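PDB 1O12: N-acetylglucosamine-6-phosphate deacetylase from Thermotoga maritima, which probably removes the acetyl group from N-acetylglucosamine 6-phosphate, using one divalent metal cation per subunit. Local coordinates for residues A[18-23]-A[30-35]. Numbering follows the deposited sequence.
Sequences VLIVDP and GDVEIE
Val18 and Gly30 face each other as an antiparallel hydrogen-bonded pair, their CA atoms 5.6 Å apart, where strand 18-22 meets the middle of strand 26-35; beyond this pair residues 31-35 diverge from strand 18-22, and the two short segments run at 66° to each other. Two backbone bonds close the ring. Val18 N reaches Gly30 O at 3.0 Å in a nearly straight bond. The return bond, from Gly30 N to Val18 O, is more bent and measures 3.1 Å.

Ile20 carries most of the side-chain contact. Its CG1 is anti to its own carbonyl carbon (chi1 -57°), and the extended end of the chain lays CD1 against the Gly30 backbone, 3.5 Å from Gly30 CA. CD1 lies equally close to Gly30 C, so the methyl rests on the main chain of the glycine, which has no side chain in between. Farther along, Val32 turns its CG2 methyl to Ile20, the two side chains meeting at a slant with Val32 CG2 4.1 Å from Ile20 CG1. Val18 adds its CG2, 3.6 Å from Gly30 O, beside the backbone bond.

The strands belong to a beta hairpin in the small beta domain that accompanies the metal-binding TIM barrel in this amidohydrolase family, well away from the iron site. Strand 18-22 pairs along its other edge with strand 52-59, through Leu19 and Val21, while 30-35 continues beside strand 38-44. Ile345, in a loop, packs on both Ile20 and Val32, and Val21 and Pro23 reach helix 322-336, so that the end of strand 18-22 and the residue after it rest against that helix.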
ATOM      1  N   VAL A  18      15.130 -33.350  10.694  1.00 41.61           N
ATOM      2  CA  VAL A  18      14.558 -32.051  11.005  1.00 38.83           C
ATOM      3  C   VAL A  18      13.849 -31.422   9.836  1.00 36.80           C
ATOM      4  O   VAL A  18      14.030 -31.821   8.686  1.00 38.42           O
ATOM      5  CB  VAL A  18      15.645 -31.034  11.520  1.00 38.19           C
ATOM      6  CG1 VAL A  18      15.999 -31.354  12.930  1.00 36.38           C
ATOM      7  CG2 VAL A  18      16.894 -31.043  10.622  1.00 36.20           C
ATOM      8  N   LEU A  19      13.023 -30.440  10.145  1.00 34.69           N
ATOM      9  CA  LEU A  19      12.343 -29.701   9.110  1.00 33.89           C
ATOM     10  C   LEU A  19      13.353 -28.617   8.732  1.00 33.15           C
ATOM     11  O   LEU A  19      13.425 -27.590   9.387  1.00 33.22           O
ATOM     12  CB  LEU A  19      11.087 -29.044   9.658  1.00 33.02           C
ATOM     13  CG  LEU A  19      10.036 -28.759   8.591  1.00 34.25           C
ATOM     14  CD1 LEU A  19       8.928 -27.871   9.214  1.00 34.85           C
ATOM     15  CD2 LEU A  19      10.650 -28.088   7.395  1.00 31.64           C
ATOM     16  N   ILE A  20      14.146 -28.873   7.696  1.00 33.58           N
ATOM     17  CA  ILE A  20      15.157 -27.928   7.218  1.00 32.61           C
ATOM     18  C   ILE A  20      14.493 -26.753   6.487  1.00 32.05           C
ATOM     19  O   ILE A  20      13.648 -26.952   5.613  1.00 31.10           O
ATOM     20  CB  ILE A  20      16.109 -28.605   6.233  1.00 32.89           C
ATOM     21  CG1 ILE A  20      16.747 -29.818   6.902  1.00 35.13           C
ATOM     22  CG2 ILE A  20      17.163 -27.594   5.723  1.00 32.23           C
ATOM     23  CD1 ILE A  20      17.352 -30.815   5.876  1.00 34.36           C
ATOM     24  N   VAL A  21      14.897 -25.537   6.818  1.00 29.31           N
ATOM     25  CA  VAL A  21      14.297 -24.399   6.175  1.00 29.22           C
ATOM     26  C   VAL A  21      15.320 -23.475   5.579  1.00 30.67           C
ATOM     27  O   VAL A  21      16.069 -22.834   6.302  1.00 31.60           O
ATOM     28  CB  VAL A  21      13.454 -23.585   7.165  1.00 29.37           C
ATOM     29  CG1 VAL A  21      12.719 -22.512   6.444  1.00 28.17           C
ATOM     30  CG2 VAL A  21      12.504 -24.498   7.936  1.00 29.02           C
ATOM     31  N   ASP A  22      15.349 -23.423   4.252  1.00 31.54           N
ATOM     32  CA  ASP A  22      16.242 -22.548   3.510  1.00 33.73           C
ATOM     33  C   ASP A  22      15.359 -21.528   2.747  1.00 35.66           C
ATOM     34  O   ASP A  22      14.341 -21.885   2.148  1.00 36.91           O
ATOM     35  CB  ASP A  22      17.102 -23.364   2.525  1.00 33.23           C
ATOM     36  CG  ASP A  22      18.148 -22.516   1.814  1.00 34.07           C
ATOM     37  OD1 ASP A  22      19.125 -22.107   2.460  1.00 32.63           O
ATOM     38  OD2 ASP A  22      17.984 -22.241   0.610  1.00 35.57           O
ATOM     39  N   PRO A  23      15.746 -20.252   2.758  1.00 36.80           N
ATOM     40  CA  PRO A  23      15.029 -19.161   2.093  1.00 38.21           C
ATOM     41  C   PRO A  23      14.890 -19.385   0.603  1.00 39.92           C
ATOM     42  O   PRO A  23      13.981 -18.855  -0.022  1.00 40.97           O
ATOM     43  CB  PRO A  23      15.915 -17.950   2.327  1.00 39.72           C
ATOM     44  CG  PRO A  23      16.806 -18.352   3.467  1.00 41.43           C
ATOM     45  CD  PRO A  23      17.053 -19.797   3.242  1.00 39.18           C
ATOM     46  N   GLY A  30      15.083 -33.687   6.502  1.00 44.62           N
ATOM     47  CA  GLY A  30      16.401 -34.184   6.136  1.00 44.77           C
ATOM     48  C   GLY A  30      17.410 -34.047   7.274  1.00 45.01           C
ATOM     49  O   GLY A  30      17.039 -33.929   8.452  1.00 45.36           O
ATOM     50  N   ASP A  31      18.692 -34.068   6.924  1.00 45.47           N
ATOM     51  CA  ASP A  31      19.770 -33.952   7.904  1.00 45.74           C
ATOM     52  C   ASP A  31      20.761 -32.912   7.381  1.00 44.21           C
ATOM     53  O   ASP A  31      20.904 -32.741   6.156  1.00 41.41           O
ATOM     54  CB  ASP A  31      20.494 -35.304   8.083  1.00 48.99           C
ATOM     55  CG  ASP A  31      19.540 -36.460   8.435  1.00 52.56           C
ATOM     56  OD1 ASP A  31      19.948 -37.650   8.305  1.00 55.91           O
ATOM     57  OD2 ASP A  31      18.386 -36.197   8.841  1.00 54.16           O
ATOM     58  N   VAL A  32      21.411 -32.203   8.309  1.00 42.72           N
ATOM     59  CA  VAL A  32      22.400 -31.187   7.954  1.00 41.77           C
ATOM     60  C   VAL A  32      23.726 -31.574   8.614  1.00 42.94           C
ATOM     61  O   VAL A  32      23.771 -31.957   9.789  1.00 41.95           O
ATOM     62  CB  VAL A  32      21.975 -29.744   8.408  1.00 40.21           C
ATOM     63  CG1 VAL A  32      23.083 -28.734   8.062  1.00 37.83           C
ATOM     64  CG2 VAL A  32      20.680 -29.332   7.741  1.00 36.42           C
ATOM     65  N   GLU A  33      24.796 -31.475   7.837  1.00 44.67           N
ATOM     66  CA  GLU A  33      26.130 -31.831   8.287  1.00 47.64           C
ATOM     67  C   GLU A  33      27.036 -30.614   8.401  1.00 47.21           C
ATOM     68  O   GLU A  33      27.239 -29.873   7.434  1.00 46.04           O
ATOM     69  CB  GLU A  33      26.735 -32.823   7.310  1.00 51.87           C
ATOM     70  CG  GLU A  33      27.611 -33.880   7.943  1.00 58.73           C
ATOM     71  CD  GLU A  33      27.966 -34.980   6.941  1.00 63.27           C
ATOM     72  OE1 GLU A  33      28.706 -34.689   5.960  1.00 66.10           O
ATOM     73  OE2 GLU A  33      27.494 -36.131   7.130  1.00 65.18           O
ATOM     74  N   ILE A  34      27.591 -30.452   9.598  1.00 47.64           N
ATOM     75  CA  ILE A  34      28.474 -29.348   9.952  1.00 47.37           C
ATOM     76  C   ILE A  34      29.905 -29.783  10.237  1.00 48.26           C
ATOM     77  O   ILE A  34      30.148 -30.625  11.104  1.00 47.69           O
ATOM     78  CB  ILE A  34      27.959 -28.655  11.197  1.00 46.08           C
ATOM     79  CG1 ILE A  34      26.480 -28.295  11.000  1.00 45.90           C
ATOM     80  CG2 ILE A  34      28.814 -27.453  11.492  1.00 45.50           C
ATOM     81  CD1 ILE A  34      25.859 -27.611  12.180  1.00 43.37           C
ATOM     82  N   GLU A  35      30.840 -29.187   9.504  1.00 50.27           N
ATOM     83  CA  GLU A  35      32.272 -29.464   9.634  1.00 52.90           C
ATOM     84  C   GLU A  35      32.978 -28.146   9.987  1.00 53.09           C
ATOM     85  O   GLU A  35      33.052 -27.222   9.177  1.00 51.47           O
ATOM     86  CB  GLU A  35      32.817 -30.047   8.312  1.00 56.59           C
ATOM     87  CG  GLU A  35      34.293 -30.536   8.324  1.00 61.82           C
ATOM     88  CD  GLU A  35      34.654 -31.423   7.104  1.00 64.63           C
ATOM     89  OE1 GLU A  35      34.495 -30.956   5.949  1.00 64.87           O
ATOM     90  OE2 GLU A  35      35.096 -32.590   7.303  1.00 66.19           O
TER